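Appr-1-p processing domain protein (PDB 5M31) is a macro domain protein from the heat-loving bacterium Thermus aquaticus, with a compact alpha/beta/alpha fold built on a mixed beta-sheet. Local coordinates at residues Asn29-Val34 with Ile84-Thr89; Gly68-Tyr73 with Lys107-Arg112. All blocks are in the same frame, centred on the assembly; numbering follows the deposited sequence.

Interaction 1: Asn29-Val34 with Ile84-Thr89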
loop_
_atom_site.group_PDB
_atom_site.type_symbol
_atom_site.label_atom_id
_atom_site.label_comp_id
_atom_site.label_asym_id
_atom_site.label_seq_id
_atom_site.Cartn_x
_atom_site.Cartn_y
_atom_site.Cartn_z
ATOM N N ASN A 29 2.670 -0.299 1.294
ATOM C CA ASN A 29 3.260 0.707 2.178
ATOM C C ASN A 29 2.544 2.013 1.873
ATOM O O ASN A 29 2.395 2.363 0.716
ATOM C CB ASN A 29 4.710 0.861 1.784
ATOM C CG ASN A 29 5.440 1.845 2.620
ATOM O OD1 ASN A 29 5.075 2.091 3.744
ATOM N ND2 ASN A 29 6.573 2.281 2.139
ATOM N N THR A 30 2.111 2.720 2.893
ATOM C CA THR A 30 1.403 3.996 2.689
ATOM C C THR A 30 2.439 5.129 2.754
ATOM O O THR A 30 3.207 5.249 3.740
ATOM C CB THR A 30 0.265 4.172 3.707
ATOM O OG1 THR A 30 0.716 3.793 4.997
ATOM C CG2 THR A 30 -0.950 3.343 3.312
ATOM N N VAL A 31 2.513 5.924 1.680
ATOM C CA VAL A 31 3.600 6.846 1.520
ATOM C C VAL A 31 3.079 8.251 1.188
ATOM O O VAL A 31 1.880 8.475 1.034
ATOM C CB VAL A 31 4.646 6.394 0.483
ATOM C CG1 VAL A 31 5.211 5.060 0.906
ATOM C CG2 VAL A 31 4.033 6.338 -0.915
ATOM N N ASN A 32 3.997 9.166 1.138
ATOM C CA ASN A 32 3.737 10.515 0.586
ATOM C C ASN A 32 4.523 10.668 -0.701
ATOM O O ASN A 32 5.158 9.698 -1.186
ATOM C CB ASN A 32 4.154 11.575 1.584
ATOM C CG ASN A 32 5.631 11.467 1.971
ATOM O OD1 ASN A 32 6.520 11.801 1.201
ATOM N ND2 ASN A 32 5.883 10.906 3.148
ATOM N N THR A 33 4.413 11.829 -1.336
ATOM C CA THR A 33 5.004 12.018 -2.654
ATOM C C THR A 33 6.274 12.828 -2.618
ATOM O O THR A 33 6.819 13.163 -3.668
ATOM C CB THR A 33 4.013 12.693 -3.611
ATOM O OG1 THR A 33 3.835 14.055 -3.195
ATOM C CG2 THR A 33 2.696 11.925 -3.657
ATOM N N VAL A 34 6.730 13.189 -1.434
ATOM C CA VAL A 34 7.943 14.024 -1.291
ATOM C C VAL A 34 9.227 13.298 -0.858
ATOM O O VAL A 34 10.260 13.931 -0.708
ATOM C CB VAL A 34 7.653 15.296 -0.437
ATOM C CG1 VAL A 34 6.463 16.016 -1.034
ATOM C CG2 VAL A 34 7.395 14.965 1.026
ATOM N N ILE A 84 6.849 -4.465 -3.205
ATOM C CA ILE A 84 6.395 -3.396 -2.298
ATOM C C ILE A 84 5.610 -2.373 -3.107
ATOM O O ILE A 84 6.130 -1.895 -4.098
ATOM C CB ILE A 84 7.563 -2.705 -1.617
ATOM C CG1 ILE A 84 8.504 -3.704 -0.922
ATOM C CG2 ILE A 84 7.009 -1.694 -0.574
ATOM C CD1 ILE A 84 7.875 -4.495 0.171
ATOM N N PHE A 85 4.310 -2.205 -2.792
ATOM C CA PHE A 85 3.423 -1.293 -3.491
ATOM C C PHE A 85 3.347 -0.022 -2.630
ATOM O O PHE A 85 2.692 -0.060 -1.575
ATOM C CB PHE A 85 2.037 -1.840 -3.600
ATOM C CG PHE A 85 1.816 -2.851 -4.740
ATOM C CD1 PHE A 85 2.720 -3.817 -5.077
ATOM C CD2 PHE A 85 0.592 -2.897 -5.347
ATOM C CE1 PHE A 85 2.428 -4.769 -6.115
ATOM C CE2 PHE A 85 0.278 -3.826 -6.337
ATOM C CZ PHE A 85 1.221 -4.745 -6.740
ATOM N N ASN A 86 4.038 1.019 -3.074
ATOM C CA ASN A 86 4.173 2.260 -2.305
ATOM C C ASN A 86 2.998 3.133 -2.743
ATOM O O ASN A 86 2.988 3.652 -3.841
ATOM C CB ASN A 86 5.523 2.919 -2.514
ATOM C CG ASN A 86 6.694 2.068 -2.045
ATOM O OD1 ASN A 86 6.995 1.986 -0.841
ATOM N ND2 ASN A 86 7.327 1.324 -3.016
ATOM N N PHE A 87 1.999 3.178 -1.862
ATOM C CA PHE A 87 0.621 3.760 -2.129
ATOM C C PHE A 87 0.580 5.152 -1.515
ATOM O O PHE A 87 0.547 5.279 -0.310
ATOM C CB PHE A 87 -0.380 2.797 -1.431
ATOM C CG PHE A 87 -1.826 3.098 -1.638
ATOM C CD1 PHE A 87 -2.407 4.246 -1.150
ATOM C CD2 PHE A 87 -2.663 2.146 -2.146
ATOM C CE1 PHE A 87 -3.769 4.479 -1.250
ATOM C CE2 PHE A 87 -4.038 2.342 -2.215
ATOM C CZ PHE A 87 -4.584 3.516 -1.785
ATOM N N PRO A 88 0.565 6.191 -2.342
ATOM C CA PRO A 88 0.507 7.528 -1.778
ATOM C C PRO A 88 -0.868 7.833 -1.148
ATOM O O PRO A 88 -1.885 7.646 -1.786
ATOM C CB PRO A 88 0.782 8.435 -3.013
ATOM C CG PRO A 88 1.355 7.535 -4.025
ATOM C CD PRO A 88 0.744 6.223 -3.798
ATOM N N THR A 89 -0.907 8.351 0.084
ATOM C CA THR A 89 -2.175 8.714 0.678
ATOM C C THR A 89 -2.218 10.191 0.932
ATOM O O THR A 89 -3.193 10.684 1.413
ATOM C CB THR A 89 -2.417 8.056 2.028
ATOM O OG1 THR A 89 -1.413 8.471 2.951
ATOM C CG2 THR A 89 -2.352 6.527 1.943
HETATM O O HOH W 1 0.936 7.862 3.994
#
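Ile84 meets Asn29 where strands 26-31 and 83-88 run parallel inside the sheet of the macro domain, a worked example of a strand pair joined through both backbone and side chains. Ile84 CG2 lies 4.2 Å from Asn29 CB. Phe85 O accepts from Asn29 N at 2.9 Å, continuing its pairing from Leu27, while the ring turns off toward helix 99-116. Asn86 adds a side-chain bond. With CG of Asn29 anti to the backbone N (chi1 -179°), ND2 reaches Asn86 OD1 at 3.0 Å; the donor lies in the acceptor's carbonyl plane although the two amides are turned 72° apart. Asn86 ND2 is used elsewhere, by Asn52 OD1 and Phe71 O, so both ends of this buried amide are held and its rotation is fixed. CG1 of Val31 rests on the same side chain. Phe87 bonds through both its N and O: N donates to Asn29 O at 2.7 Å, and O receives Val31 N from above the carbonyl plane. Pro88 falls where N faces away from strand 26-31, so its missing N-H costs this pairing nothing; its CB lies 4.0 Å from Thr33 CG2. Thr89 N continues the alternation, donating to Val31 O, and Thr89 CG2 packs 3.7 Å from Thr30 CG2. The Thr89 hydroxyl is hydrogen-bonded to Ser97 OG, and a water 2.6 Å from Thr89 OG1 also bonds weakly to Val31 O.

Interaction 2: Gly68-Tyr73 with Lys107-Arg112; sequences GRIFVY and KDLVCR
A chi1 of -156° swings the carboxylate of Asp108 away from its own backbone N and out over the chain at Gly68-Ile70, while an extended end to Ile70 (chi2 170°) sends CD1 toward the helix; the two run alongside, pointing opposite ways. Asp108 OD2 accepts from Ile70 N at 2.9 Å, on its anti side and 19° out of the carboxylate plane. Gly68 O lies only 3.3 Å from Asp108 CG. Ile70 CD1 presses tightly on the helix backbone, 3.3 Å from Leu109 CA, with Leu109 CB 3.7 Å from the same methyl. In the conformer given, one of two, Arg112 bends at chi2 and chi3 and lays a face of its guanidinium against Val72, whose CG2 is 3.6 Å from CZ of Arg112, displaced toward the rim. Ile70 O lies at the guanidinium edge, and Glu115 makes a salt bridge with Arg112 NE. A water accepting from Val72 N at 2.9 Å also meets Arg112 NH1, at a doubtfully short distance. Phe71, pointing the other way, packs on helix 50-61. Helices on both faces of an edge strand, here 99-116 and 50-61, mark the three-layered alpha/beta/alpha sandwich of the macro domain.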
loop_
_atom_site.group_PDB
_atom_site.type_symbol
_atom_site.label_atom_id
_atom_site.label_comp_id
_atom_site.label_asym_id
_atom_site.label_seq_id
_atom_site.Cartn_x
_atom_site.Cartn_y
_atom_site.Cartn_z
ATOM N N GLY A 68 -2.779 8.548 -6.946
ATOM C CA GLY A 68 -3.364 7.619 -7.915
ATOM C C GLY A 68 -2.335 6.907 -8.731
ATOM O O GLY A 68 -2.693 6.258 -9.723
ATOM N N ARG A 69 -1.054 6.978 -8.329
ATOM C CA ARG A 69 0.034 6.366 -9.100
ATOM C C ARG A 69 0.976 5.652 -8.129
ATOM O O ARG A 69 1.934 6.204 -7.655
ATOM C CB ARG A 69 0.701 7.364 -10.015
ATOM C CG ARG A 69 1.680 6.824 -11.036
ATOM C CD ARG A 69 2.284 7.896 -11.834
ATOM N NE ARG A 69 3.318 7.340 -12.683
ATOM C CZ ARG A 69 4.204 8.071 -13.344
ATOM N NH1 ARG A 69 4.180 9.390 -13.267
ATOM N NH2 ARG A 69 5.089 7.465 -14.109
ATOM N N ILE A 70 0.661 4.379 -7.870
ATOM C CA ILE A 70 1.443 3.544 -6.977
ATOM C C ILE A 70 2.818 3.332 -7.555
ATOM O O ILE A 70 2.978 2.999 -8.758
ATOM C CB ILE A 70 0.737 2.183 -6.766
ATOM C CG1 ILE A 70 -0.568 2.457 -5.990
ATOM C CG2 ILE A 70 1.647 1.181 -6.044
ATOM C CD1 ILE A 70 -1.507 1.309 -5.877
ATOM N N PHE A 71 3.818 3.424 -6.715
ATOM C CA PHE A 71 5.161 3.080 -7.114
ATOM C C PHE A 71 5.498 1.680 -6.612
ATOM O O PHE A 71 5.552 1.474 -5.426
ATOM C CB PHE A 71 6.166 4.076 -6.568
ATOM C CG PHE A 71 7.601 3.648 -6.797
ATOM C CD1 PHE A 71 8.096 3.566 -8.069
ATOM C CD2 PHE A 71 8.429 3.235 -5.725
ATOM C CE1 PHE A 71 9.374 3.075 -8.316
ATOM C CE2 PHE A 71 9.724 2.795 -5.979
ATOM C CZ PHE A 71 10.187 2.702 -7.260
ATOM N N VAL A 72 5.692 0.727 -7.546
ATOM C CA VAL A 72 5.974 -0.649 -7.201
ATOM C C VAL A 72 7.452 -0.925 -7.288
ATOM O O VAL A 72 8.123 -0.507 -8.272
ATOM C CB VAL A 72 5.222 -1.636 -8.125
ATOM C CG1 VAL A 72 5.588 -3.070 -7.762
ATOM C CG2 VAL A 72 3.734 -1.465 -7.979
ATOM N N TYR A 73 7.990 -1.540 -6.253
ATOM C CA TYR A 73 9.374 -2.021 -6.264
ATOM C C TYR A 73 9.383 -3.558 -6.282
ATOM O O TYR A 73 8.666 -4.193 -5.480
ATOM C CB TYR A 73 10.168 -1.505 -5.057
ATOM C CG TYR A 73 11.607 -1.938 -5.045
ATOM C CD1 TYR A 73 12.531 -1.428 -6.001
ATOM C CD2 TYR A 73 12.063 -2.951 -4.181
ATOM C CE1 TYR A 73 13.841 -1.837 -5.996
ATOM C CE2 TYR A 73 13.384 -3.348 -4.191
ATOM C CZ TYR A 73 14.248 -2.840 -5.124
ATOM O OH TYR A 73 15.560 -3.227 -5.119
ATOM N N LYS A 107 -8.079 2.338 -6.893
ATOM C CA LYS A 107 -8.220 2.073 -8.307
ATOM C C LYS A 107 -6.866 1.644 -8.881
ATOM O O LYS A 107 -6.789 0.668 -9.654
ATOM C CB LYS A 107 -8.755 3.308 -9.061
ATOM C CG LYS A 107 -10.200 3.680 -8.744
ATOM C CD LYS A 107 -10.798 4.562 -9.839
ATOM C CE LYS A 107 -12.322 4.514 -9.846
ATOM N NZ LYS A 107 -12.956 5.331 -8.775
ATOM N N ASP A 108 -5.797 2.356 -8.550
ATOM C CA ASP A 108 -4.517 1.997 -9.116
ATOM C C ASP A 108 -3.969 0.733 -8.521
ATOM O O ASP A 108 -3.183 0.034 -9.140
ATOM C CB ASP A 108 -3.501 3.100 -8.955
ATOM C CG ASP A 108 -2.401 3.018 -9.995
ATOM O OD1 ASP A 108 -2.720 2.762 -11.176
ATOM O OD2 ASP A 108 -1.222 3.076 -9.634
ATOM N N LEU A 109 -4.367 0.447 -7.297
ATOM C CA LEU A 109 -3.963 -0.819 -6.653
ATOM C C LEU A 109 -4.477 -2.011 -7.437
ATOM O O LEU A 109 -3.728 -2.972 -7.707
ATOM C CB LEU A 109 -4.475 -0.844 -5.243
ATOM C CG LEU A 109 -4.121 -2.089 -4.409
ATOM C CD1 LEU A 109 -2.635 -2.305 -4.381
ATOM C CD2 LEU A 109 -4.663 -1.867 -3.020
ATOM N N VAL A 110 -5.730 -1.956 -7.830
ATOM C CA VAL A 110 -6.315 -2.969 -8.677
ATOM C C VAL A 110 -5.524 -3.068 -9.972
ATOM O O VAL A 110 -5.107 -4.192 -10.374
ATOM C CB VAL A 110 -7.777 -2.696 -8.974
ATOM C CG1 VAL A 110 -8.327 -3.589 -10.087
ATOM C CG2 VAL A 110 -8.565 -2.871 -7.685
ATOM N N CYS A 111 -5.239 -1.930 -10.601
ATOM C CA CYS A 111 -4.424 -1.909 -11.839
ATOM C C CYS A 111 -3.096 -2.637 -11.677
ATOM O O CYS A 111 -2.729 -3.466 -12.524
ATOM C CB CYS A 111 -4.147 -0.485 -12.266
ATOM S SG CYS A 111 -5.657 0.360 -12.750
ATOM N N ARG A 112 -2.349 -2.352 -10.609
ATOM C CA ARG A 112 -0.995 -2.909 -10.466
ATOM C C ARG A 112 -1.061 -4.391 -10.135
ATOM O O ARG A 112 -0.213 -5.156 -10.585
ATOM C CB ARG A 112 -0.207 -2.233 -9.359
ATOM C CG ARG A 112 0.399 -0.868 -9.684
ATOM C CD ARG A 112 0.691 -0.560 -11.128
ATOM N NE ARG A 112 1.913 -1.174 -11.641
ATOM C CZ ARG A 112 3.147 -0.716 -11.417
ATOM N NH1 ARG A 112 3.316 0.448 -10.837
ATOM N NH2 ARG A 112 4.217 -1.416 -11.823
HETATM O O HOH W 2 5.561 1.425 -10.401
#

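Strand 83-88 is what the two contacts share: interaction 1 joins one of its edges to strand 26-31, and its other edge pairs antiparallel with strand 71-74 of interaction 2. Their centres lie about 10 Å apart. Across that second edge Asn86 N lies 2.8 Å from Phe71 O and Tyr73 N lies 2.9 Å from Ile84 O, both probable hydrogen bonds. A second connection runs through the Phe85 ring, which leaves the sheet on the side of helix 99-116: CD2 of Phe85 comes within 3.4 Å of Leu109 CD1, and CE2 within 3.5 Å of Arg112 CB. Helix 99-116 spans two neighbouring strands, touching Val72 on one, Ile70 in the loop just before it, and Phe85 on the other.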